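Local coordinates for putative pectin lyase (Geobacillus virus E2, PDB 7CHU), which is a trimeric tailspike of a deep-sea thermophilic bacteriophage, with a pectate-lyase-like beta-helix that probably binds, and may cleave, a polysaccharide of the host surface, at residues Y403-D406 with L411-F414; L405-R410 with V417-A422. One frame throughout, in Å; residues are numbered along the deposited sequence.

Contact 1: Y403-D406 with L411-F414; sequences YILD and LALF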
loop_
_atom_site.group_PDB
_atom_site.type_symbol
_atom_site.label_atom_id
_atom_site.label_comp_id
_atom_site.label_asym_id
_atom_site.label_seq_id
_atom_site.Cartn_x
_atom_site.Cartn_y
_atom_site.Cartn_z
ATOM N N TYR A 403 9.696 -21.168 20.868
ATOM C CA TYR A 403 10.543 -20.663 19.788
ATOM C C TYR A 403 10.833 -21.725 18.743
ATOM O O TYR A 403 11.147 -22.872 19.072
ATOM C CB TYR A 403 11.896 -20.137 20.307
ATOM C CG TYR A 403 11.805 -19.180 21.461
ATOM C CD1 TYR A 403 11.148 -17.964 21.336
ATOM C CD2 TYR A 403 12.386 -19.488 22.674
ATOM C CE1 TYR A 403 11.069 -17.087 22.397
ATOM C CE2 TYR A 403 12.305 -18.631 23.731
ATOM C CZ TYR A 403 11.664 -17.421 23.590
ATOM O OH TYR A 403 11.601 -16.562 24.666
ATOM N N ILE A 404 10.751 -21.325 17.477
ATOM C CA ILE A 404 11.371 -22.044 16.364
ATOM C C ILE A 404 12.582 -21.222 15.959
ATOM O O ILE A 404 12.451 -20.040 15.613
ATOM C CB ILE A 404 10.403 -22.229 15.183
ATOM C CG1 ILE A 404 9.176 -23.037 15.629
ATOM C CG2 ILE A 404 11.107 -22.916 14.015
ATOM C CD1 ILE A 404 8.182 -23.256 14.557
ATOM N N LEU A 405 13.755 -21.830 15.980
ATOM C CA LEU A 405 14.963 -21.039 15.843
ATOM C C LEU A 405 16.058 -21.818 15.130
ATOM O O LEU A 405 15.982 -23.037 14.919
ATOM C CB LEU A 405 15.448 -20.555 17.218
ATOM C CG LEU A 405 16.099 -21.642 18.093
ATOM C CD1 LEU A 405 17.170 -21.009 18.980
ATOM C CD2 LEU A 405 15.039 -22.400 18.900
ATOM N N ASP A 406 17.051 -21.057 14.703
ATOM C CA ASP A 406 18.319 -21.573 14.205
ATOM C C ASP A 406 19.218 -21.802 15.418
ATOM O O ASP A 406 19.584 -20.846 16.107
ATOM C CB ASP A 406 18.929 -20.560 13.238
ATOM C CG ASP A 406 20.282 -20.995 12.683
ATOM O OD1 ASP A 406 20.814 -22.062 13.080
ATOM O OD2 ASP A 406 20.812 -20.251 11.835
ATOM N N LEU A 411 17.773 -26.961 12.911
ATOM C CA LEU A 411 16.375 -26.556 13.079
ATOM C C LEU A 411 15.949 -26.927 14.494
ATOM O O LEU A 411 16.064 -28.091 14.897
ATOM C CB LEU A 411 15.472 -27.225 12.045
ATOM C CG LEU A 411 13.952 -27.174 12.250
ATOM C CD1 LEU A 411 13.456 -25.735 12.370
ATOM C CD2 LEU A 411 13.233 -27.905 11.128
ATOM N N ALA A 412 15.516 -25.944 15.273
ATOM C CA ALA A 412 15.280 -26.186 16.690
ATOM C C ALA A 412 13.903 -25.705 17.133
ATOM O O ALA A 412 13.418 -24.653 16.692
ATOM C CB ALA A 412 16.363 -25.526 17.532
ATOM N N LEU A 413 13.295 -26.487 18.024
ATOM C CA LEU A 413 11.969 -26.252 18.590
ATOM C C LEU A 413 12.185 -26.216 20.097
ATOM O O LEU A 413 12.328 -27.271 20.721
ATOM C CB LEU A 413 10.984 -27.348 18.187
ATOM C CG LEU A 413 10.697 -27.584 16.686
ATOM C CD1 LEU A 413 10.484 -26.257 15.978
ATOM C CD2 LEU A 413 11.763 -28.399 16.002
ATOM N N PHE A 414 12.243 -25.011 20.670
ATOM C CA PHE A 414 12.698 -24.829 22.041
ATOM C C PHE A 414 11.594 -24.207 22.887
ATOM O O PHE A 414 10.847 -23.337 22.424
ATOM C CB PHE A 414 13.933 -23.910 22.114
ATOM C CG PHE A 414 15.258 -24.596 21.881
ATOM C CD1 PHE A 414 15.341 -25.935 21.516
ATOM C CD2 PHE A 414 16.432 -23.862 22.012
ATOM C CE1 PHE A 414 16.589 -26.542 21.325
ATOM C CE2 PHE A 414 17.691 -24.447 21.813
ATOM C CZ PHE A 414 17.768 -25.793 21.469
#
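Tyr403 pairs with Phe414 and Leu405 with Ala412 as hydrogen-bonded pairs of an antiparallel hairpin, Ile404-Leu413 and Asp406-Leu411 being the non-hydrogen-bonded ones, and the two short strands run at 150° to each other. Each hydrogen-bonded pair closes two N-H...O bonds. Tyr403 N to Phe414 O, at 2.9 Å, represents the straighter ones, whereas Ala412 N reaches Leu405 O at 3.0 Å through a more bent N-H...O angle of 144°. Ala412 O takes a second, weaker donor, Ile404 CA-H, with 3.3 Å between that CA and the oxygen.

The two faces of the hairpin are packed differently. On one, Ile404 and Leu413 lie alongside, pointing the same way, and Ile404 CG1 presses on Leu413 CD1 at a tight 3.5 Å. The CG2 branch of Ile404 touches both leucines, 3.9 Å from Leu413 CD1 and 4.0 Å from Leu411 CD1. On the other face, Leu405 holds CG between its backbone N and carbonyl carbon (chi1 74°), which brings CD2 against the neighbouring strand, 3.7 Å from Ala412 CB. The same methyl group is 3.7 Å from Phe414 CG, approaching the ring obliquely, while Ala412 CB sits over one ring face near its rim.

Ile404 also packs on Ile404 of both neighbouring subunits, and Leu413 meets Leu413 of the second subunit and Leu411 of the third. The chemistry is therefore divided: backbone bonds fix the register, while the face of Ile404, Leu411 and Leu413 meets the neighbouring chains, and Leu405, Ala412 and Phe414 pack on one another within their own.

Contact 2: L405-R410 with V417-A422; sequences LDQGGR and VYRSGA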
loop_
_atom_site.group_PDB
_atom_site.type_symbol
_atom_site.label_atom_id
_atom_site.label_comp_id
_atom_site.label_asym_id
_atom_site.label_seq_id
_atom_site.Cartn_x
_atom_site.Cartn_y
_atom_site.Cartn_z
ATOM N N LEU A 405 13.755 -21.830 15.980
ATOM C CA LEU A 405 14.963 -21.039 15.843
ATOM C C LEU A 405 16.058 -21.818 15.130
ATOM O O LEU A 405 15.982 -23.037 14.919
ATOM C CB LEU A 405 15.448 -20.555 17.218
ATOM C CG LEU A 405 16.099 -21.642 18.093
ATOM C CD1 LEU A 405 17.170 -21.009 18.980
ATOM C CD2 LEU A 405 15.039 -22.400 18.900
ATOM N N ASP A 406 17.051 -21.057 14.703
ATOM C CA ASP A 406 18.319 -21.573 14.205
ATOM C C ASP A 406 19.218 -21.802 15.418
ATOM O O ASP A 406 19.584 -20.846 16.107
ATOM C CB ASP A 406 18.929 -20.560 13.238
ATOM C CG ASP A 406 20.282 -20.995 12.683
ATOM O OD1 ASP A 406 20.814 -22.062 13.080
ATOM O OD2 ASP A 406 20.812 -20.251 11.835
ATOM N N GLN A 407 19.572 -23.052 15.683
ATOM C CA GLN A 407 20.436 -23.377 16.821
ATOM C C GLN A 407 21.763 -23.877 16.255
ATOM O O GLN A 407 21.944 -25.070 16.019
ATOM C CB GLN A 407 19.785 -24.399 17.754
ATOM C CG GLN A 407 20.328 -24.353 19.207
ATOM C CD GLN A 407 21.791 -24.737 19.307
ATOM O OE1 GLN A 407 22.124 -25.912 19.446
ATOM N NE2 GLN A 407 22.668 -23.762 19.174
ATOM N N GLY A 408 22.686 -22.945 16.044
ATOM C CA GLY A 408 23.967 -23.258 15.446
ATOM C C GLY A 408 23.875 -24.047 14.159
ATOM O O GLY A 408 24.633 -24.999 13.965
ATOM N N GLY A 409 22.944 -23.688 13.283
ATOM C CA GLY A 409 22.769 -24.396 12.026
ATOM C C GLY A 409 21.757 -25.516 12.061
ATOM O O GLY A 409 21.502 -26.133 11.025
ATOM N N ARG A 410 21.175 -25.799 13.215
ATOM C CA ARG A 410 20.153 -26.815 13.349
ATOM C C ARG A 410 18.763 -26.183 13.339
ATOM O O ARG A 410 18.582 -25.023 13.729
ATOM C CB ARG A 410 20.373 -27.605 14.639
ATOM C CG ARG A 410 21.833 -28.106 14.867
ATOM C CD ARG A 410 22.003 -28.586 16.315
ATOM N NE ARG A 410 23.361 -29.035 16.614
ATOM C CZ ARG A 410 24.375 -28.234 16.949
ATOM N NH1 ARG A 410 24.206 -26.914 17.031
ATOM N NH2 ARG A 410 25.579 -28.758 17.197
ATOM N N VAL A 417 14.002 -21.455 26.254
ATOM C CA VAL A 417 15.435 -21.309 26.026
ATOM C C VAL A 417 15.625 -20.943 24.568
ATOM O O VAL A 417 14.878 -21.402 23.702
ATOM C CB VAL A 417 16.213 -22.598 26.386
ATOM C CG1 VAL A 417 15.733 -23.775 25.501
ATOM C CG2 VAL A 417 17.725 -22.388 26.212
ATOM N N TYR A 418 16.636 -20.123 24.297
ATOM C CA TYR A 418 16.977 -19.789 22.922
ATOM C C TYR A 418 18.460 -19.465 22.857
ATOM O O TYR A 418 19.066 -19.092 23.857
ATOM C CB TYR A 418 16.123 -18.615 22.380
ATOM C CG TYR A 418 16.322 -17.274 23.075
ATOM C CD1 TYR A 418 15.597 -16.942 24.225
ATOM C CD2 TYR A 418 17.219 -16.337 22.569
ATOM C CE1 TYR A 418 15.761 -15.697 24.856
ATOM C CE2 TYR A 418 17.399 -15.106 23.186
ATOM C CZ TYR A 418 16.670 -14.789 24.319
ATOM O OH TYR A 418 16.863 -13.568 24.911
ATOM N N ARG A 419 19.043 -19.611 21.667
ATOM C CA ARG A 419 20.459 -19.316 21.481
ATOM C C ARG A 419 20.677 -17.842 21.157
ATOM O O ARG A 419 20.039 -17.289 20.251
ATOM C CB ARG A 419 21.064 -20.175 20.376
ATOM C CG ARG A 419 22.515 -19.761 20.073
ATOM C CD ARG A 419 23.259 -20.805 19.318
ATOM N NE ARG A 419 24.679 -20.485 19.184
ATOM C CZ ARG A 419 25.613 -21.377 18.895
ATOM N NH1 ARG A 419 25.281 -22.659 18.730
ATOM N NH2 ARG A 419 26.880 -20.988 18.783
ATOM N N SER A 420 21.597 -17.214 21.888
ATOM C CA SER A 420 21.994 -15.828 21.635
ATOM C C SER A 420 23.515 -15.770 21.565
ATOM O O SER A 420 24.197 -15.966 22.580
ATOM C CB SER A 420 21.467 -14.889 22.719
ATOM O OG SER A 420 21.879 -13.551 22.469
ATOM N N GLY A 421 24.046 -15.507 20.380
ATOM C CA GLY A 421 25.489 -15.595 20.216
ATOM C C GLY A 421 25.960 -16.996 20.582
ATOM O O GLY A 421 25.470 -17.998 20.059
ATOM N N ALA A 422 26.916 -17.080 21.495
ATOM C CA ALA A 422 27.399 -18.355 22.000
ATOM C C ALA A 422 26.601 -18.868 23.193
ATOM O O ALA A 422 26.850 -19.989 23.658
ATOM C CB ALA A 422 28.877 -18.230 22.381
#
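Leu405 meets Tyr418 and Arg419 near the turn end of a beta hairpin, whose type I' turn spans Gln407 to Arg410. This is the close-packed part: Leu405 CD1 lies 3.6 Å from Arg419 N and 4.3 Å from Tyr418 CB, so a buried methyl rests on the backbone of strand 418-420. The Tyr418 ring leads elsewhere, its hydroxyl being hydrogen-bonded to Asn379.

Toward solvent the contact is carried by one long, partly exposed side chain, Arg419, lying beside the exposed glycines of the turn. Extended from CG to NE with CG anti to the backbone nitrogen (chi1 174°), it crosses the Gln407 side chain at about a right angle, the amide lying near the plane of the guanidinium at its edge. Beyond it, Arg419 NH1 comes within 3.6 Å of Gly408 CA, in a glycine pair whose positive phi angles suit the turn.

The turn is braced from within. Asp406 OD1 accepts from Gly409 N at 2.7 Å, an Asx motif, and Gln407 O takes Arg410 N and Arg410 NH1 from opposite faces of its carbonyl plane. Arg410 NH2 is further held by a salt bridge to Asp444, which may temper the nearness of two like charges, since Arg410 NH1 and Arg419 NH1 are 4.7 Å apart. Arg419 has its own anchor in the turn that follows its strand: NE donates to Gly421 O at 2.8 Å, nearly along the C=O axis and close to the guanidinium plane.

Overall arrangement
Contacts 1 and 2 share Leu405 and Asp406, and their centres are about 7 Å apart. Leu405 divides its two methyl groups between them, CD2 serving the first and CD1 the second. Aromatic rings continue the seam: Tyr403 CE2 lies 3.7 Å from Tyr418 CD1 in an edge-to-face pair, with Arg395 making cation-pi contacts to both tyrosines, and Phe414 CZ is 3.7 Å from Gln407 CG. Both contacts lie well away from the chain centre, at about 33 and 34 Å between centres, where the parallel coils of the beta-helix give way to antiparallel strands. The hairpin thus lies where the trimer interface meets this antiparallel region.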